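Local structure of Lon211 (Mycobacterium tuberculosis, 6VBK) at residues Gln163-Asp167 with Pro168-Ala172; Ala148-Lys152 with Arg153-Gln157; Val193-Val196 with Glu197-Leu201. The protein probably recognises and binds protein substrates as the N-terminal domain of an ATP-dependent Lon protease, which unfolds and degrades them. All blocks are in the same frame, centred on the assembly; numbering follows the deposited sequence.

Interaction 1 of 3, residues Gln163-Asp167 with Pro168-Ala172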
# COMPACT_ATOMS: atom_id res chain seq x y z
N GLN B 163 30.66 -9.79 15.96
CA GLN B 163 31.59 -8.79 15.45
C GLN B 163 31.91 -8.97 13.97
O GLN B 163 32.71 -8.20 13.43
CB GLN B 163 32.88 -8.80 16.28
CG GLN B 163 33.66 -10.10 16.25
CD GLN B 163 34.71 -10.16 17.33
OE1 GLN B 163 34.66 -9.40 18.31
NE2 GLN B 163 35.68 -11.05 17.17
N GLN B 164 31.30 -9.95 13.31
CA GLN B 164 31.39 -10.10 11.86
C GLN B 164 30.13 -9.65 11.14
O GLN B 164 30.09 -9.69 9.90
CB GLN B 164 31.70 -11.56 11.50
CG GLN B 164 33.07 -12.03 11.95
CD GLN B 164 34.20 -11.24 11.32
OE1 GLN B 164 34.16 -10.92 10.13
NE2 GLN B 164 35.20 -10.90 12.12
N ILE B 165 29.11 -9.22 11.87
CA ILE B 165 27.84 -8.81 11.27
C ILE B 165 28.06 -7.48 10.55
O ILE B 165 28.32 -6.45 11.18
CB ILE B 165 26.73 -8.70 12.32
CG1 ILE B 165 26.46 -10.07 12.94
CG2 ILE B 165 25.46 -8.12 11.70
CD1 ILE B 165 25.39 -10.05 14.02
N ASP B 166 27.97 -7.50 9.22
CA ASP B 166 28.28 -6.31 8.43
C ASP B 166 27.14 -5.30 8.45
O ASP B 166 27.38 -4.09 8.46
CB ASP B 166 28.60 -6.72 6.99
CG ASP B 166 29.70 -7.76 6.91
OD1 ASP B 166 30.87 -7.43 7.22
OD2 ASP B 166 29.40 -8.92 6.56
N ASP B 167 25.90 -5.78 8.44
CA ASP B 167 24.74 -4.89 8.36
C ASP B 167 24.44 -4.28 9.72
O ASP B 167 24.17 -5.02 10.67
CB ASP B 167 23.53 -5.65 7.84
CG ASP B 167 22.34 -4.75 7.62
OD1 ASP B 167 22.45 -3.82 6.80
OD2 ASP B 167 21.29 -4.98 8.26
N PRO B 168 24.48 -2.96 9.86
CA PRO B 168 24.20 -2.35 11.17
C PRO B 168 22.79 -2.60 11.67
O PRO B 168 22.57 -2.63 12.89
CB PRO B 168 24.45 -0.85 10.92
CG PRO B 168 25.34 -0.81 9.72
CD PRO B 168 24.91 -1.96 8.87
N SER B 169 21.82 -2.76 10.77
CA SER B 169 20.45 -3.02 11.20
C SER B 169 20.33 -4.39 11.84
O SER B 169 19.71 -4.54 12.90
CB SER B 169 19.49 -2.89 10.01
OG SER B 169 18.14 -3.06 10.42
N THR B 170 20.92 -5.41 11.21
CA THR B 170 20.91 -6.75 11.80
C THR B 170 21.67 -6.78 13.12
O THR B 170 21.27 -7.47 14.06
CB THR B 170 21.52 -7.75 10.81
OG1 THR B 170 20.83 -7.66 9.56
CG2 THR B 170 21.40 -9.17 11.35
N LEU B 171 22.77 -6.03 13.20
CA LEU B 171 23.54 -5.96 14.45
C LEU B 171 22.71 -5.36 15.58
O LEU B 171 22.75 -5.85 16.71
CB LEU B 171 24.81 -5.14 14.23
CG LEU B 171 25.63 -4.79 15.47
CD1 LEU B 171 26.21 -6.05 16.10
CD2 LEU B 171 26.73 -3.80 15.12
N ALA B 172 21.96 -4.30 15.29
CA ALA B 172 21.15 -3.67 16.33
C ALA B 172 20.00 -4.58 16.75
O ALA B 172 19.69 -4.69 17.94
CB ALA B 172 20.62 -2.32 15.85
O HOH W 1 21.80 -1.67 7.82
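Asp167 and Thr170 meet where the chain passes from a loop into helix 168-173, and most of the polar contact is gathered on the Asp167 carboxylate. Thr170 N donates to Asp167 OD2 at 3.0 Å. The N-H comes from above the carboxylate plane, 36° out of it. Asp167 holds CG anti to its own N (chi1 -175°), which swings the carboxylate over the first helical turn, where backbone N-H groups have no earlier carbonyl to pair with. Thr170 OG1 lies equally close to the same oxygen, OD2, at 3.0 Å, with the two side chains crossing at about a right angle. The other carboxylate oxygen works through a water: the water donates to Asp167 OD1 and accepts from Ser169 N at 3.1 Å, so a second early N-H is linked to the same acid.

The main chain adds the first regular helical bond, Leu171 N to Asp167 O at 3.1 Å. Pro168 suits the first helical position because its nitrogen has no hydrogen and none is needed there; its ring packs on Val195 and Leu199 of helix 195-207.

Within the turn, the apolar contact is that of Ile165 with Leu171. Ile165 CB is directed toward the helix, and its CG2 methyl, anti to the backbone N, stands 4.0 Å from Leu171 CB and 3.7 Å from Leu171 N, a branched side chain laid against the second half of the turn. Lys143 NZ of helix 133-153 donates to Ile165 O, tying the loop to that helix.

An aspartate accepting from the backbone N three residues on, with proline directly after it, is a classic helix N-cap.

Interaction 2 of 3, residues Ala148-Lys152 with Arg153-Gln157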
# COMPACT_ATOMS: atom_id res chain seq x y z
N ALA B 148 32.40 -6.78 24.90
CA ALA B 148 32.84 -6.82 26.29
C ALA B 148 31.84 -7.57 27.16
O ALA B 148 32.23 -8.35 28.04
CB ALA B 148 33.05 -5.40 26.82
N ILE B 149 30.54 -7.37 26.92
CA ILE B 149 29.52 -8.08 27.68
C ILE B 149 29.55 -9.57 27.35
O ILE B 149 29.48 -10.42 28.25
CB ILE B 149 28.13 -7.47 27.42
CG1 ILE B 149 28.06 -6.04 27.97
CG2 ILE B 149 27.04 -8.33 28.04
CD1 ILE B 149 26.70 -5.39 27.82
N LEU B 150 29.65 -9.91 26.07
CA LEU B 150 29.65 -11.32 25.68
C LEU B 150 30.90 -12.03 26.19
O LEU B 150 30.82 -13.16 26.69
CB LEU B 150 29.54 -11.46 24.16
CG LEU B 150 28.17 -11.16 23.56
CD1 LEU B 150 28.26 -11.13 22.04
CD2 LEU B 150 27.16 -12.20 24.01
N GLN B 151 32.07 -11.39 26.06
CA GLN B 151 33.30 -12.00 26.56
C GLN B 151 33.26 -12.14 28.08
O GLN B 151 33.77 -13.12 28.63
CB GLN B 151 34.51 -11.18 26.12
CG GLN B 151 34.75 -11.22 24.62
CD GLN B 151 35.87 -10.29 24.18
OE1 GLN B 151 36.48 -9.61 25.00
NE2 GLN B 151 36.14 -10.26 22.88
N LYS B 152 32.67 -11.16 28.77
CA LYS B 152 32.46 -11.30 30.20
C LYS B 152 31.53 -12.47 30.51
O LYS B 152 31.72 -13.19 31.50
CB LYS B 152 31.89 -10.00 30.78
CG LYS B 152 31.69 -10.04 32.29
CD LYS B 152 33.00 -10.36 32.99
CE LYS B 152 32.76 -10.95 34.36
NZ LYS B 152 34.04 -11.37 35.00
N ARG B 153 30.53 -12.68 29.66
CA ARG B 153 29.61 -13.81 29.80
C ARG B 153 30.23 -15.13 29.36
O ARG B 153 29.68 -16.19 29.68
CB ARG B 153 28.33 -13.53 29.00
CG ARG B 153 27.14 -14.39 29.37
CD ARG B 153 25.97 -14.12 28.43
NE ARG B 153 25.69 -15.26 27.57
CZ ARG B 153 24.91 -15.20 26.49
NH1 ARG B 153 24.35 -14.06 26.13
NH2 ARG B 153 24.71 -16.30 25.77
N GLY B 154 31.35 -15.10 28.65
CA GLY B 154 31.95 -16.32 28.15
C GLY B 154 31.30 -16.88 26.91
O GLY B 154 31.51 -18.06 26.60
N ALA B 155 30.51 -16.08 26.20
CA ALA B 155 29.81 -16.52 25.00
C ALA B 155 30.71 -16.27 23.79
O ALA B 155 30.53 -15.32 23.02
CB ALA B 155 28.47 -15.82 24.86
N TRP B 156 31.69 -17.15 23.62
CA TRP B 156 32.71 -16.95 22.59
C TRP B 156 32.21 -17.34 21.20
O TRP B 156 32.60 -16.70 20.21
CB TRP B 156 33.97 -17.74 22.94
CG TRP B 156 34.58 -17.24 24.20
CD1 TRP B 156 34.47 -17.79 25.45
CD2 TRP B 156 35.39 -16.07 24.35
NE1 TRP B 156 35.16 -17.04 26.36
CE2 TRP B 156 35.74 -15.97 25.71
CE3 TRP B 156 35.85 -15.09 23.47
CZ2 TRP B 156 36.53 -14.95 26.21
CZ3 TRP B 156 36.64 -14.07 23.96
CH2 TRP B 156 36.97 -14.01 25.32
N GLN B 157 31.36 -18.36 21.10
CA GLN B 157 30.73 -18.68 19.82
C GLN B 157 29.89 -17.51 19.33
O GLN B 157 29.85 -17.22 18.13
CB GLN B 157 29.88 -19.94 19.95
CG GLN B 157 28.93 -20.19 18.79
CD GLN B 157 29.64 -20.68 17.54
OE1 GLN B 157 29.71 -21.88 17.29
NE2 GLN B 157 30.16 -19.75 16.75
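Gly154 leaves the helix with a positive phi of 79°, turning the backbone so that Ala155 N reaches back to Leu150 O at 3.0 Å while Gly154 N makes a weak bond to Gln151 O at 3.1 Å. Just before the glycine, Arg153 N still pairs in the regular helical way with Ile149 O at 2.9 Å.

On one flank Leu150 reaches along the turn: its CD2 methyl rests 3.9 Å from Ala155 CB and 4.0 Å from Arg153 NH1. Leu150 and Arg153 run side by side in the same direction, and the Ala155 methyl lies over one face of the Arg153 guanidinium, offset toward the rim. Leucine is apt here, for it also packs on Val158, Val159 and Val162 of helix 156-162.

The paired bonds and the left-handed residue make a Schellman motif, the C-terminal cap of helix 133-153, with Gly154 as C-prime. At these backbone angles a CB would collide with the preceding carbonyl oxygen, which accounts for the glycine. Ala155 follows as the centre of an inverse gamma turn and as N-cap of helix 156-162.

On the exposed flank Gln151 meets Trp156 nearly at right angles. With CG anti to its carbonyl carbon (chi1 -67°) and the chain extended beyond, Gln151 brings CG to 3.5 Å from Trp156 CZ3. Its CA lies over one face of the indole, and the amide plane is turned only 22° from the ring. The pairing suits both residues: the aliphatic part of the glutamine can lie on the broad, flat indole while its polar amide stays near the surface.

Interaction 3 of 3, residues Val193-Val196 with Glu197-Leu201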
# COMPACT_ATOMS: atom_id res chain seq x y z
N VAL B 193 12.46 2.62 13.01
CA VAL B 193 12.89 2.06 11.69
C VAL B 193 14.31 2.52 11.33
O VAL B 193 15.09 1.67 10.87
CB VAL B 193 11.88 2.41 10.58
CG1 VAL B 193 10.59 1.62 10.74
CG2 VAL B 193 11.58 3.90 10.52
N ASP B 194 14.64 3.79 11.56
CA ASP B 194 15.99 4.32 11.20
C ASP B 194 17.07 3.54 11.94
O ASP B 194 16.98 3.43 13.17
CB ASP B 194 16.10 5.82 11.47
CG ASP B 194 17.42 6.41 11.01
OD1 ASP B 194 17.66 6.42 9.79
OD2 ASP B 194 18.21 6.82 11.87
N VAL B 195 18.07 3.04 11.21
CA VAL B 195 19.13 2.27 11.84
C VAL B 195 20.05 3.16 12.67
O VAL B 195 20.59 2.72 13.70
CB VAL B 195 19.92 1.48 10.77
CG1 VAL B 195 20.57 2.42 9.77
CG2 VAL B 195 20.96 0.58 11.43
N VAL B 196 20.23 4.42 12.27
CA VAL B 196 21.08 5.33 13.04
C VAL B 196 20.50 5.55 14.43
O VAL B 196 21.22 5.55 15.43
CB VAL B 196 21.27 6.66 12.28
CG1 VAL B 196 21.65 7.78 13.24
CG2 VAL B 196 22.34 6.50 11.21
N GLU B 197 19.18 5.73 14.51
CA GLU B 197 18.54 5.94 15.81
C GLU B 197 18.67 4.71 16.70
O GLU B 197 18.97 4.83 17.89
CB GLU B 197 17.07 6.30 15.62
CG GLU B 197 16.82 7.67 15.01
CD GLU B 197 15.35 7.94 14.79
OE1 GLU B 197 14.77 7.36 13.85
OE2 GLU B 197 14.76 8.72 15.56
N ARG B 198 18.44 3.52 16.15
CA ARG B 198 18.47 2.30 16.96
C ARG B 198 19.85 2.07 17.55
O ARG B 198 20.00 1.83 18.75
CB ARG B 198 18.04 1.10 16.13
CG ARG B 198 16.57 1.10 15.73
CD ARG B 198 16.07 -0.32 15.55
NE ARG B 198 16.95 -1.11 14.69
CZ ARG B 198 16.87 -1.13 13.37
NH1 ARG B 198 15.96 -0.40 12.74
NH2 ARG B 198 17.71 -1.88 12.67
N LEU B 199 20.89 2.11 16.71
CA LEU B 199 22.26 1.97 17.21
C LEU B 199 22.56 3.02 18.26
O LEU B 199 23.07 2.71 19.34
CB LEU B 199 23.25 2.05 16.05
CG LEU B 199 23.31 0.84 15.11
CD1 LEU B 199 24.05 1.18 13.84
CD2 LEU B 199 23.97 -0.33 15.82
N GLU B 200 22.22 4.28 17.97
CA GLU B 200 22.37 5.35 18.94
C GLU B 200 21.51 5.13 20.18
O GLU B 200 21.85 5.63 21.26
CB GLU B 200 22.05 6.68 18.25
CG GLU B 200 23.01 7.14 17.17
CD GLU B 200 22.55 8.43 16.52
OE1 GLU B 200 21.40 8.85 16.77
OE2 GLU B 200 23.32 9.02 15.73
N LEU B 201 20.42 4.37 20.06
CA LEU B 201 19.63 4.00 21.23
C LEU B 201 20.29 2.87 22.02
O LEU B 201 20.45 2.97 23.24
CB LEU B 201 18.22 3.58 20.81
CG LEU B 201 17.19 4.69 20.57
CD1 LEU B 201 15.98 4.14 19.83
CD2 LEU B 201 16.78 5.33 21.88
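Val196, Glu197 and Arg198, three consecutive residues of the first turn of helix 195-207, carry most of the contact. Val196 faces Glu200 one turn on. Glu200 N donates to Val196 O at 3.0 Å, and the two side chains then run side by side, pointing the same way. The valine methyl CG1, anti to its backbone N at chi1 157°, lies 3.2 Å from Glu200 OE2. Glu200 OE2 also makes a salt bridge to Arg134 of helix 133-153, and Val196 packs on Arg134 as well.

Glu197 is gripped through its backbone. Its N donates to Asp194 OD2 at 3.0 Å, reaching the anti side of that oxygen from 31° out of the carboxylate plane, which makes Asp194 the N-cap. The two carboxylate planes are 51° apart. Glu197, its chain extended beyond CG, sets OE1 3.1 Å from Asp194 CB, yet Glu197 OE1 stays 4.2 Å from Asp194 N, so the reciprocal bond of a full capping box is not made.

Arg198 folds back past the helix start through a bend at chi3. Its backbone N bonds weakly to Asp194 O, and the guanidinium has Val195 CA over one face, offset toward the rim. Arg198 NH1 bonds Thr192 O, two residues before the N-cap, while NH2 bonds Ser169 OG of helix 168-173; a long, flexible arginine can span both.

Two acids crowd this helix start. Asp194 OD2 and Glu197 OE1 stand 4.0 Å apart, a like-charge pair that the positive end of the helix dipole would tend to ease, and Asp194 would be expected to remain ionised as the acceptor at that end.

Following the chain, interaction 2 comes first, turning helix 133-153 into helix 156-162; interaction 1 then leads from the following loop into helix 168-173, and interaction 3 starts helix 195-207. Each is a local turn of continuous chain, so the three stand in series: none nests in another or crosses it. Interaction 2 is a surface turn, its centre about 17 Å from that of interaction 1 and about 24 Å from that of interaction 3. Interactions 1 and 3 touch through the Ser169 and Pro168 side of one helix start and the Arg198 and Leu199 side of the other, which joins the two within the helical part that follows the strands.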